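Local coordinates for uncharacterized protein (PDB 4MXN), which is of unknown function but is probably a glycoside hydrolase of family 28, the right-handed parallel beta-helix family that includes the polygalacturonases, at residues I68-N73 with A101-D106; I111-K116 with I151-C156. All coordinates share one frame; numbering follows the deposited sequence. Where two conformers were deposited one is given.

How the contacts relate
Contact 1 and contact 2 lie about 7 Å apart, centre to centre, near the middle of a single-chain parallel beta-helix. They come in series along the chain: contact 1 closes at Asp106 and contact 2 opens at Ile111. Strand 104-106 is followed, after a turn, by strand 111-114 on another face. The two also meet directly. Strands 104-106 and 151-154 are neighbours in one parallel sheet, with probable hydrogen bonds from Ala105 N to Cys152 O and from Glu154 N to Ala105 O. Contact 1 stacks one turn on the next through backbone bonds. Contact 2 packs the interior between faces, so both belong to the body of the beta-helix.

Contact 1: residues I68-N73 with A101-D106; sequences IELKSN and AIIYAD
Ile68 and Glu69 pair with Ile103 and Tyr104 as a short parallel ladder. Three backbone hydrogen bonds hold it: Ile68 N to Ile102 O at 2.7 Å, Tyr104 N to Ile68 O at 2.9 Å, and Leu70 N to Tyr104 O at 2.8 Å.

On the outer side, Glu69 lies against the Tyr104 ring. Its CA sits over one ring face in a CH-pi contact, 4.1 Å from the centroid. Its CB comes to 3.5 Å from Tyr104 CZ. With CG anti to the backbone N (chi1 -178°), the extended chain slants across the CE2, CZ and OH side of the ring, its carboxylate plane tilted 17° from the ring plane.

Two waters bridge Glu69 and Asp106. One accepts a hydrogen bond from Asp106 N at 2.7 Å and lies close to Glu69 OE2. The other donates to Glu69 OE2 and, at a longer 3.3 Å, to Asp106 OD2. This second water sits between two carboxylates that probably both carry negative charge.

On the inner side, Leu70 CD2 packs on Ile103 CG2 at 4.0 Å, and Leu70 CB meets Ala105 CB. Ile111 and Ile113 cover this layer. In-register parallel pairing between successive turns, with aliphatic residues inward, is the hallmark of the parallel beta-helix.

Contact 2: residues I111-K116 with I151-C156; sequences IGIGGK and ICMEGC
Ile113 and Ile111 of strand 111-114 face Ile151, selenomethionine Met153 and Cys156 across the interior of the beta-helix. The strand axes stay 10.5 Å apart at closest and run nearly antiparallel, at 165°. The backbones are therefore not paired, and side chains alone bridge the gap.

Among the aliphatic contacts, Ile113 reaches with its CD1 end to Ile151 CG1 at 3.7 Å, the two side chains meeting tip to tip. Ile111 puts CG1 between its backbone N and carbonyl carbon (chi1 53°), which sends CD1 across to the other strand.

Met153 and Cys156 complete the contact. Ile111 CD1 lies 4.0 Å from Cys156 SG. Met153 has two conformers; in one, its CG also approaches Ile111 CD1, and its CE tentatively touches Ile113 CD1. Val159 and Ile161 of strand 159-162 extend the same apolar layer. Cys152 points to the other side of its strand, away from strand 111-114, and forms the disulfide with Cys99.

All five touching residues are buried. Between the two segments the chemistry implies a join made by dispersion and the hydrophobic effect, without directional bonds; Cys156 SG has its hydrogen bond outside them.

Contact 1: residues I68-N73 with A101-D106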
loop_
_atom_site.group_PDB
_atom_site.type_symbol
_atom_site.label_atom_id
_atom_site.label_comp_id
_atom_site.label_asym_id
_atom_site.label_seq_id
_atom_site.Cartn_x
_atom_site.Cartn_y
_atom_site.Cartn_z
ATOM N N ILE A 68 -4.151 7.009 3.234
ATOM C CA ILE A 68 -3.766 7.026 4.652
ATOM C C ILE A 68 -2.280 7.278 4.748
ATOM O O ILE A 68 -1.502 6.582 4.090
ATOM C CB ILE A 68 -4.133 5.678 5.341
ATOM C CG1 ILE A 68 -5.639 5.333 5.218
ATOM C CG2 ILE A 68 -3.632 5.638 6.793
ATOM C CD1 ILE A 68 -5.941 3.797 5.226
ATOM N N GLU A 69 -1.876 8.254 5.581
ATOM C CA GLU A 69 -0.475 8.534 5.807
ATOM C C GLU A 69 -0.019 7.829 7.090
ATOM O O GLU A 69 -0.425 8.203 8.197
ATOM C CB GLU A 69 -0.213 10.035 5.872
ATOM C CG GLU A 69 1.263 10.341 6.061
ATOM C CD GLU A 69 1.696 11.791 6.079
ATOM O OE1 GLU A 69 0.842 12.687 6.258
ATOM O OE2 GLU A 69 2.918 12.027 5.977
ATOM N N LEU A 70 0.806 6.791 6.933
ATOM C CA LEU A 70 1.358 6.040 8.060
ATOM C C LEU A 70 2.397 6.927 8.773
ATOM O O LEU A 70 3.097 7.701 8.116
ATOM C CB LEU A 70 1.974 4.717 7.530
ATOM C CG LEU A 70 2.302 3.580 8.487
ATOM C CD1 LEU A 70 1.230 3.391 9.588
ATOM C CD2 LEU A 70 2.500 2.283 7.697
ATOM N N LYS A 71 2.421 6.894 10.106
ATOM C CA LYS A 71 3.349 7.736 10.879
ATOM C C LYS A 71 4.320 6.876 11.659
ATOM O O LYS A 71 4.028 5.715 11.901
ATOM C CB LYS A 71 2.594 8.688 11.826
ATOM C CG LYS A 71 1.659 9.688 11.112
ATOM C CD LYS A 71 2.418 10.790 10.355
ATOM C CE LYS A 71 1.497 11.761 9.661
ATOM N NZ LYS A 71 0.751 12.623 10.616
ATOM N N SER A 72 5.461 7.456 12.078
ATOM C CA SER A 72 6.503 6.753 12.821
ATOM C C SER A 72 5.964 6.002 14.030
ATOM O O SER A 72 5.128 6.524 14.771
ATOM C CB SER A 72 7.597 7.717 13.270
ATOM O OG SER A 72 8.287 8.237 12.144
ATOM N N ASN A 73 6.434 4.752 14.189
ATOM C CA ASN A 73 6.156 3.827 15.294
ATOM C C ASN A 73 4.739 3.253 15.246
ATOM O O ASN A 73 4.299 2.641 16.221
ATOM C CB ASN A 73 6.452 4.470 16.659
ATOM C CG ASN A 73 7.849 5.004 16.729
ATOM O OD1 ASN A 73 8.810 4.303 16.413
ATOM N ND2 ASN A 73 7.987 6.268 17.059
ATOM N N ALA A 101 -0.656 6.635 -2.604
ATOM C CA ALA A 101 -1.090 5.263 -2.369
ATOM C C ALA A 101 -2.227 5.175 -1.368
ATOM O O ALA A 101 -2.573 6.180 -0.772
ATOM C CB ALA A 101 0.090 4.434 -1.870
ATOM N N ILE A 102 -2.790 3.967 -1.165
ATOM C CA ILE A 102 -3.842 3.749 -0.140
ATOM C C ILE A 102 -3.194 3.924 1.241
ATOM O O ILE A 102 -3.778 4.539 2.137
ATOM C CB ILE A 102 -4.559 2.391 -0.304
ATOM C CG1 ILE A 102 -5.229 2.314 -1.715
ATOM C CG2 ILE A 102 -5.586 2.164 0.840
ATOM C CD1 ILE A 102 -5.989 0.989 -2.000
ATOM N N ILE A 103 -1.971 3.395 1.388
ATOM C CA ILE A 103 -1.138 3.579 2.578
ATOM C C ILE A 103 0.203 4.086 2.097
ATOM O O ILE A 103 0.893 3.386 1.342
ATOM C CB ILE A 103 -0.980 2.327 3.498
ATOM C CG1 ILE A 103 -2.341 1.732 3.896
ATOM C CG2 ILE A 103 -0.146 2.711 4.755
ATOM C CD1 ILE A 103 -2.269 0.298 4.588
ATOM N N TYR A 104 0.574 5.295 2.523
ATOM C CA TYR A 104 1.867 5.841 2.161
ATOM C C TYR A 104 2.577 6.348 3.391
ATOM O O TYR A 104 1.957 6.605 4.424
ATOM C CB TYR A 104 1.758 6.955 1.078
ATOM C CG TYR A 104 1.155 8.261 1.560
ATOM C CD1 TYR A 104 -0.218 8.431 1.628
ATOM C CD2 TYR A 104 1.962 9.329 1.936
ATOM C CE1 TYR A 104 -0.780 9.627 2.064
ATOM C CE2 TYR A 104 1.410 10.534 2.373
ATOM C CZ TYR A 104 0.037 10.676 2.435
ATOM O OH TYR A 104 -0.526 11.848 2.871
ATOM N N ALA A 105 3.888 6.539 3.271
ATOM C CA ALA A 105 4.670 7.122 4.354
ATOM C C ALA A 105 5.791 7.925 3.754
ATOM O O ALA A 105 6.414 7.492 2.787
ATOM C CB ALA A 105 5.195 6.050 5.296
ATOM N N ASP A 106 6.018 9.106 4.305
ATOM C CA ASP A 106 7.049 10.019 3.855
ATOM C C ASP A 106 7.969 10.378 5.019
ATOM O O ASP A 106 7.556 11.085 5.941
ATOM C CB ASP A 106 6.393 11.277 3.252
ATOM C CG ASP A 106 7.348 12.378 2.839
ATOM O OD1 ASP A 106 8.488 12.059 2.437
ATOM O OD2 ASP A 106 6.950 13.561 2.901
HETATM O O HOH W 1 4.304 9.929 6.243
HETATM O O HOH W 2 3.826 13.399 3.813
#

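Contact 2: residues I111-K116 with I151-C156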
loop_
_atom_site.group_PDB
_atom_site.type_symbol
_atom_site.label_atom_id
_atom_site.label_comp_id
_atom_site.label_asym_id
_atom_site.label_seq_id
_atom_site.Cartn_x
_atom_site.Cartn_y
_atom_site.Cartn_z
ATOM N N ILE A 111 7.939 1.650 10.948
ATOM C CA ILE A 111 6.539 1.563 10.502
ATOM C C ILE A 111 6.263 0.183 9.930
ATOM O O ILE A 111 7.167 -0.510 9.470
ATOM C CB ILE A 111 6.188 2.689 9.491
ATOM C CG1 ILE A 111 7.190 2.718 8.301
ATOM C CG2 ILE A 111 6.114 4.053 10.184
ATOM C CD1 ILE A 111 6.722 3.434 7.109
ATOM N N GLY A 112 5.003 -0.194 9.921
ATOM C CA GLY A 112 4.644 -1.496 9.405
ATOM C C GLY A 112 3.226 -1.652 8.925
ATOM O O GLY A 112 2.343 -0.864 9.266
ATOM N N ILE A 113 3.036 -2.675 8.087
ATOM C CA ILE A 113 1.758 -3.148 7.555
ATOM C C ILE A 113 1.799 -4.661 7.676
ATOM O O ILE A 113 2.744 -5.284 7.196
ATOM C CB ILE A 113 1.447 -2.682 6.102
ATOM C CG1 ILE A 113 1.391 -1.135 5.989
ATOM C CG2 ILE A 113 0.119 -3.312 5.603
ATOM C CD1 ILE A 113 1.489 -0.637 4.593
ATOM N N GLY A 114 0.796 -5.229 8.321
ATOM C CA GLY A 114 0.703 -6.666 8.525
ATOM C C GLY A 114 -0.721 -7.171 8.554
ATOM O O GLY A 114 -1.663 -6.398 8.337
ATOM N N GLY A 115 -0.861 -8.463 8.840
ATOM C CA GLY A 115 -2.160 -9.132 8.898
ATOM C C GLY A 115 -2.465 -9.884 7.621
ATOM O O GLY A 115 -1.956 -9.533 6.553
ATOM N N LYS A 116 -3.294 -10.927 7.708
ATOM C CA LYS A 116 -3.603 -11.768 6.544
ATOM C C LYS A 116 -4.776 -11.243 5.709
ATOM O O LYS A 116 -5.221 -11.930 4.785
ATOM C CB LYS A 116 -3.880 -13.208 6.998
ATOM C CG LYS A 116 -2.628 -13.954 7.436
ATOM C CD LYS A 116 -3.001 -15.343 7.908
ATOM C CE LYS A 116 -1.869 -16.017 8.623
ATOM N NZ LYS A 116 -2.228 -17.392 9.014
ATOM N N ILE A 151 0.616 0.524 -1.695
ATOM C CA ILE A 151 1.607 0.921 -0.689
ATOM C C ILE A 151 2.717 1.731 -1.354
ATOM O O ILE A 151 3.217 1.343 -2.414
ATOM C CB ILE A 151 2.188 -0.351 0.014
ATOM C CG1 ILE A 151 1.165 -1.025 0.942
ATOM C CG2 ILE A 151 3.522 -0.090 0.711
ATOM C CD1 ILE A 151 1.597 -2.539 1.300
ATOM N N CYS A 152 3.107 2.851 -0.734
ATOM C CA CYS A 152 4.211 3.674 -1.224
ATOM C C CYS A 152 5.003 4.232 -0.040
ATOM O O CYS A 152 4.441 4.976 0.769
ATOM C CB CYS A 152 3.723 4.792 -2.143
ATOM S SG CYS A 152 5.053 5.797 -2.859
HETATM N N MSE A 153 6.302 3.890 0.044
HETATM C CA MSE A 153 7.187 4.400 1.103
HETATM C C MSE A 153 8.326 5.184 0.496
HETATM O O MSE A 153 9.019 4.685 -0.391
HETATM C CB MSE A 153 7.754 3.276 1.982
HETATM C CG MSE A 153 6.876 2.923 3.146
HETATM SE SE MSE A 153 5.776 1.390 2.708
HETATM C CE MSE A 153 4.560 1.501 4.233
ATOM N N GLU A 154 8.533 6.410 0.973
ATOM C CA GLU A 154 9.630 7.235 0.467
ATOM C C GLU A 154 10.440 7.818 1.622
ATOM O O GLU A 154 9.881 8.498 2.484
ATOM C CB GLU A 154 9.139 8.346 -0.469
ATOM C CG GLU A 154 10.279 8.986 -1.258
ATOM C CD GLU A 154 9.896 10.174 -2.119
ATOM O OE1 GLU A 154 8.749 10.216 -2.623
ATOM O OE2 GLU A 154 10.760 11.059 -2.310
ATOM N N GLY A 155 11.744 7.580 1.596
ATOM C CA GLY A 155 12.682 8.090 2.598
ATOM C C GLY A 155 12.464 7.530 3.990
ATOM O O GLY A 155 12.830 8.167 4.975
ATOM N N CYS A 156 11.868 6.342 4.082
ATOM C CA CYS A 156 11.551 5.703 5.349
ATOM C C CYS A 156 12.675 4.780 5.820
ATOM O O CYS A 156 13.466 4.299 5.014
ATOM C CB CYS A 156 10.225 4.959 5.239
ATOM S SG CYS A 156 8.797 6.045 4.970
#